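Local coordinates for integron cassette protein Vpc_cass2 (Vibrio paracholerae, PDB 3JRT) that is of unknown function but folds as an all-helical protein, encoded by a mobile integron gene cassette and found as an assembly of two copies, at residues 76-81 / 157-162; 46-51 / 72-77. All coordinates share one frame; numbering follows the deposited sequence. Where two conformers were deposited one is given.

Contact 1 (76-81 / 157-162); sequences YSIVIN and DEFLDW
The Phe159 ring presents its edge, not a face, to Ile78: methyl CG2 lies near the ring plane, 4.2 Å from CE2. A second aromatic, Phe151, meets the same ring edge-to-face, and Met150 also touches the Phe159 side chain. The ring arrives there because Phe159 carries CG anti to its backbone N (chi1 -170°), which extends the side chain toward helix 64-91, and the two side chains slide past one another in opposite directions instead of meeting end on. The other branch of Ile78 ends at CD1, 4.4 Å from Leu160 CD2, so a single isoleucine answers two consecutive residues with its two arms. No hydrogen bond crosses, and the nearest CA pair, Ile78 and Leu160, is 9.7 Å apart; with 88 Å² buried in all, the helices are held apart and only side-chain ends meet. Within 76-81, Asn81 ND2 bonds Ser77 O at 3.0 Å from above the carbonyl plane, while Asn81 N reaches that oxygen from its opposite face. Short helix 157-163 thus leans on the long helix 64-91 in the protein core, with Met150 of helix 140-151 and Ala45 of helix 27-53 also packing on Ile78.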
# COMPACT_ATOMS: atom_id res chain seq x y z
N TYR A 76 -1.59 5.51 1.81
CA TYR A 76 -0.24 4.95 1.63
C TYR A 76 0.03 4.64 0.15
O TYR A 76 1.11 4.90 -0.37
CB TYR A 76 -0.04 3.70 2.49
CG TYR A 76 0.15 4.01 3.97
CD1 TYR A 76 0.50 5.28 4.37
CD2 TYR A 76 0.01 3.02 4.94
CE1 TYR A 76 0.69 5.58 5.72
CE2 TYR A 76 0.19 3.32 6.30
CZ TYR A 76 0.53 4.61 6.67
OH TYR A 76 0.74 4.93 7.98
N SER A 77 -0.97 4.13 -0.53
CA SER A 77 -0.76 3.76 -1.91
C SER A 77 -0.57 5.05 -2.74
O SER A 77 0.34 5.15 -3.57
CB SER A 77 -1.94 2.93 -2.42
OG SER A 77 -1.76 2.62 -3.79
N ILE A 78 -1.45 6.02 -2.54
CA ILE A 78 -1.30 7.33 -3.18
C ILE A 78 0.09 7.95 -2.94
O ILE A 78 0.74 8.41 -3.87
CB ILE A 78 -2.40 8.28 -2.74
CG1 ILE A 78 -3.75 7.81 -3.33
CG2 ILE A 78 -2.07 9.74 -3.12
CD1 ILE A 78 -4.95 8.49 -2.67
N VAL A 79 0.57 7.95 -1.69
CA VAL A 79 1.85 8.60 -1.45
C VAL A 79 3.01 7.82 -2.06
O VAL A 79 3.94 8.41 -2.61
CB VAL A 79 2.09 8.97 0.06
CG1 VAL A 79 0.94 9.89 0.56
CG2 VAL A 79 2.23 7.72 0.96
N ILE A 80 2.95 6.50 -1.98
CA ILE A 80 3.97 5.67 -2.62
C ILE A 80 4.03 5.98 -4.12
O ILE A 80 5.10 6.12 -4.69
CB ILE A 80 3.72 4.16 -2.38
CG1 ILE A 80 4.21 3.75 -0.99
CG2 ILE A 80 4.37 3.31 -3.50
CD1 ILE A 80 3.57 2.43 -0.48
N ASN A 81 2.88 6.13 -4.75
CA ASN A 81 2.86 6.39 -6.18
C ASN A 81 3.18 7.82 -6.59
O ASN A 81 3.80 8.05 -7.62
CB ASN A 81 1.57 5.89 -6.79
CG ASN A 81 1.57 4.39 -6.93
OD1 ASN A 81 2.31 3.85 -7.72
ND2 ASN A 81 0.80 3.71 -6.11
N ASP A 157 -11.88 16.29 -1.04
CA ASP A 157 -12.32 16.45 -2.42
C ASP A 157 -11.25 17.04 -3.32
O ASP A 157 -10.98 16.51 -4.38
CB ASP A 157 -13.57 17.33 -2.48
CG ASP A 157 -14.67 16.85 -1.54
OD1 ASP A 157 -14.36 16.53 -0.37
OD2 ASP A 157 -15.84 16.80 -1.96
N GLU A 158 -10.66 18.15 -2.90
CA GLU A 158 -9.74 18.91 -3.74
C GLU A 158 -8.57 18.02 -4.16
O GLU A 158 -8.32 17.81 -5.34
CB GLU A 158 -9.24 20.15 -3.01
CG GLU A 158 -8.49 21.15 -3.87
CD GLU A 158 -8.31 22.52 -3.18
OE1 GLU A 158 -9.04 22.80 -2.20
OE2 GLU A 158 -7.44 23.30 -3.62
N PHE A 159 -7.86 17.50 -3.17
CA PHE A 159 -6.71 16.66 -3.44
C PHE A 159 -7.08 15.41 -4.23
O PHE A 159 -6.41 15.06 -5.20
CB PHE A 159 -5.99 16.29 -2.16
CG PHE A 159 -4.67 15.64 -2.39
CD1 PHE A 159 -3.57 16.39 -2.74
CD2 PHE A 159 -4.52 14.28 -2.27
CE1 PHE A 159 -2.35 15.80 -2.96
CE2 PHE A 159 -3.31 13.68 -2.48
CZ PHE A 159 -2.22 14.44 -2.81
N LEU A 160 -8.15 14.74 -3.84
CA LEU A 160 -8.57 13.55 -4.58
C LEU A 160 -8.85 13.90 -6.05
O LEU A 160 -8.43 13.18 -6.95
CB LEU A 160 -9.80 12.91 -3.94
CG LEU A 160 -9.60 12.23 -2.58
CD1 LEU A 160 -10.88 11.53 -2.12
CD2 LEU A 160 -8.43 11.24 -2.61
N ASP A 161 -9.56 15.00 -6.28
CA ASP A 161 -9.89 15.41 -7.65
C ASP A 161 -8.64 15.78 -8.42
O ASP A 161 -8.57 15.61 -9.63
CB ASP A 161 -10.87 16.59 -7.64
CG ASP A 161 -12.31 16.15 -7.58
OD1 ASP A 161 -12.55 14.92 -7.56
OD2 ASP A 161 -13.20 17.02 -7.55
N TRP A 162 -7.65 16.29 -7.69
CA TRP A 162 -6.36 16.63 -8.26
C TRP A 162 -5.59 15.37 -8.67
O TRP A 162 -4.84 15.40 -9.64
CB TRP A 162 -5.56 17.44 -7.25
CG TRP A 162 -4.20 17.85 -7.72
CD1 TRP A 162 -3.88 18.95 -8.48
CD2 TRP A 162 -2.96 17.21 -7.41
NE1 TRP A 162 -2.53 19.01 -8.68
CE2 TRP A 162 -1.93 17.96 -8.04
CE3 TRP A 162 -2.61 16.08 -6.67
CZ2 TRP A 162 -0.59 17.61 -7.94
CZ3 TRP A 162 -1.27 15.73 -6.59
CH2 TRP A 162 -0.28 16.49 -7.22

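Contact 2 (46-51 / 72-77); sequences VTVLKD and RLCVYS
Cys74 fills the tight part of this contact, its sulfur set against two consecutive residues of the facing helix. SG lies 3.6 Å from Val48 CG1 and 3.8 Å from the backbone N of Leu49, the latter a packing distance with no hydrogen bond assigned. Behind the sulfur, Cys74 CB also takes part, 4.0 Å from Leu49 CB. The closeness extends to the backbones: the CA atoms of Leu49 and Cys74 are 6.2 Å apart, with the Cys74 side chain between the helices. Cys74 contributes 72 Å² of the 170 Å² buried here, the largest share of any residue. Its SG stands beside the backbone N and anti to the carbonyl carbon (chi1 -61°), while Val48 holds CG1 anti to its own N (chi1 168°), which brings that methyl onto the sulfur.

Away from this centre the packing thins quickly. The side chain of Val75 comes no nearer to segment 46-51 than the 4.8 Å between its CG2 and Leu49 CD2, and that of Leu73 no nearer than the 5.2 Å between its CD2 and Val48 CG1. The polar residues stand further out and are partly exposed: Lys50 forms a salt bridge with Asp166, and Arg72 one with Asp41 of the second subunit. An apolar, closely spaced seam is therefore flanked by charged groups whose partners lie outside it.

The seam joins helices 27-53 and 64-91, neighbours in sequence as well as in space. Helix 157-163 packs on Val46 and Lys50, helix 140-151 reaches Val75 through Phe151, and Tyr52 of the second subunit packs on Val48.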
# COMPACT_ATOMS: atom_id res chain seq x y z
N VAL A 46 -7.99 6.12 -5.20
CA VAL A 46 -8.99 7.18 -5.09
C VAL A 46 -10.40 6.61 -5.16
O VAL A 46 -11.26 6.96 -4.35
CB VAL A 46 -8.79 8.25 -6.21
CG1 VAL A 46 -9.99 9.20 -6.30
CG2 VAL A 46 -7.51 9.02 -5.96
N THR A 47 -10.63 5.71 -6.13
CA THR A 47 -11.94 5.08 -6.31
C THR A 47 -12.37 4.29 -5.06
O THR A 47 -13.49 4.41 -4.57
CB THR A 47 -11.96 4.12 -7.53
OG1 THR A 47 -11.72 4.86 -8.72
CG2 THR A 47 -13.32 3.42 -7.64
N VAL A 48 -11.47 3.46 -4.56
CA VAL A 48 -11.77 2.70 -3.36
C VAL A 48 -12.14 3.61 -2.18
O VAL A 48 -13.12 3.37 -1.49
CB VAL A 48 -10.58 1.82 -2.96
CG1 VAL A 48 -10.79 1.25 -1.56
CG2 VAL A 48 -10.43 0.67 -3.98
N LEU A 49 -11.34 4.65 -1.98
CA LEU A 49 -11.52 5.57 -0.86
C LEU A 49 -12.89 6.24 -0.97
O LEU A 49 -13.67 6.25 -0.03
CB LEU A 49 -10.41 6.62 -0.86
CG LEU A 49 -10.40 7.58 0.32
CD1 LEU A 49 -10.62 6.81 1.63
CD2 LEU A 49 -9.09 8.37 0.35
N LYS A 50 -13.18 6.76 -2.15
CA LYS A 50 -14.49 7.34 -2.40
C LYS A 50 -15.63 6.37 -2.25
O LYS A 50 -16.68 6.74 -1.72
CB LYS A 50 -14.50 8.07 -3.74
CG LYS A 50 -13.81 9.43 -3.60
CD LYS A 50 -13.34 10.01 -4.92
CE LYS A 50 -14.48 10.31 -5.83
NZ LYS A 50 -14.04 11.22 -6.93
N ASP A 51 -15.45 5.12 -2.69
CA ASP A 51 -16.47 4.10 -2.50
C ASP A 51 -16.82 3.97 -1.02
O ASP A 51 -17.99 4.02 -0.64
CB ASP A 51 -16.02 2.74 -3.06
CG ASP A 51 -16.09 2.68 -4.57
OD1 ASP A 51 -16.62 3.65 -5.16
OD2 ASP A 51 -15.62 1.68 -5.16
N ARG A 72 -5.73 4.75 5.62
CA ARG A 72 -4.30 4.43 5.49
C ARG A 72 -4.04 3.57 4.26
O ARG A 72 -3.12 3.84 3.49
CB ARG A 72 -3.72 3.78 6.75
CG ARG A 72 -3.78 4.66 8.01
CD ARG A 72 -2.86 4.12 9.09
NE ARG A 72 -3.20 2.75 9.48
CZ ARG A 72 -4.08 2.45 10.43
NH1 ARG A 72 -4.73 3.41 11.08
NH2 ARG A 72 -4.33 1.18 10.74
N LEU A 73 -4.87 2.54 4.06
CA LEU A 73 -4.71 1.68 2.89
C LEU A 73 -4.58 2.53 1.63
O LEU A 73 -3.65 2.34 0.85
CB LEU A 73 -5.87 0.69 2.73
CG LEU A 73 -5.87 -0.15 1.44
CD1 LEU A 73 -4.64 -1.06 1.42
CD2 LEU A 73 -7.12 -1.00 1.31
N CYS A 74 -5.52 3.45 1.43
CA CYS A 74 -5.55 4.20 0.17
C CYS A 74 -4.52 5.32 0.13
O CYS A 74 -3.82 5.54 -0.87
CB CYS A 74 -6.96 4.74 -0.09
SG CYS A 74 -8.19 3.41 -0.25
N VAL A 75 -4.38 6.02 1.24
CA VAL A 75 -3.41 7.09 1.31
C VAL A 75 -1.96 6.58 1.13
O VAL A 75 -1.18 7.18 0.38
CB VAL A 75 -3.59 7.89 2.60
CG1 VAL A 75 -2.35 8.74 2.92
CG2 VAL A 75 -4.87 8.74 2.50
N TYR A 76 -1.59 5.51 1.81
CA TYR A 76 -0.24 4.95 1.63
C TYR A 76 0.03 4.64 0.15
O TYR A 76 1.11 4.90 -0.37
CB TYR A 76 -0.04 3.70 2.49
CG TYR A 76 0.15 4.01 3.97
CD1 TYR A 76 0.50 5.28 4.37
CD2 TYR A 76 0.01 3.02 4.94
CE1 TYR A 76 0.69 5.58 5.72
CE2 TYR A 76 0.19 3.32 6.30
CZ TYR A 76 0.53 4.61 6.67
OH TYR A 76 0.74 4.93 7.98
N SER A 77 -0.97 4.13 -0.53
CA SER A 77 -0.76 3.76 -1.91
C SER A 77 -0.57 5.05 -2.74
O SER A 77 0.34 5.15 -3.57
CB SER A 77 -1.94 2.93 -2.42
OG SER A 77 -1.76 2.62 -3.79

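Helix 64-91 is common to both contacts, and Tyr76 and Ser77 belong to both segments taken from it. Along the chain, 46-51 comes first, 72-77 and 76-81 follow with a two-residue overlap, and 157-162 arrives 76 residues later. The contact centres are about 8 Å apart, and that of contact 1 is nearer the centre of the chain. Their outer segments also touch directly: Leu160 CD2 lies 4.1 Å from Val46 CG2, and Leu160 CD1 is 3.9 Å from Lys50 CG. Helices 27-53, 64-91 and 157-163 consequently meet pairwise in one apolar cluster, tying a late, short helix to the two long early ones, and both contacts reach the second subunit.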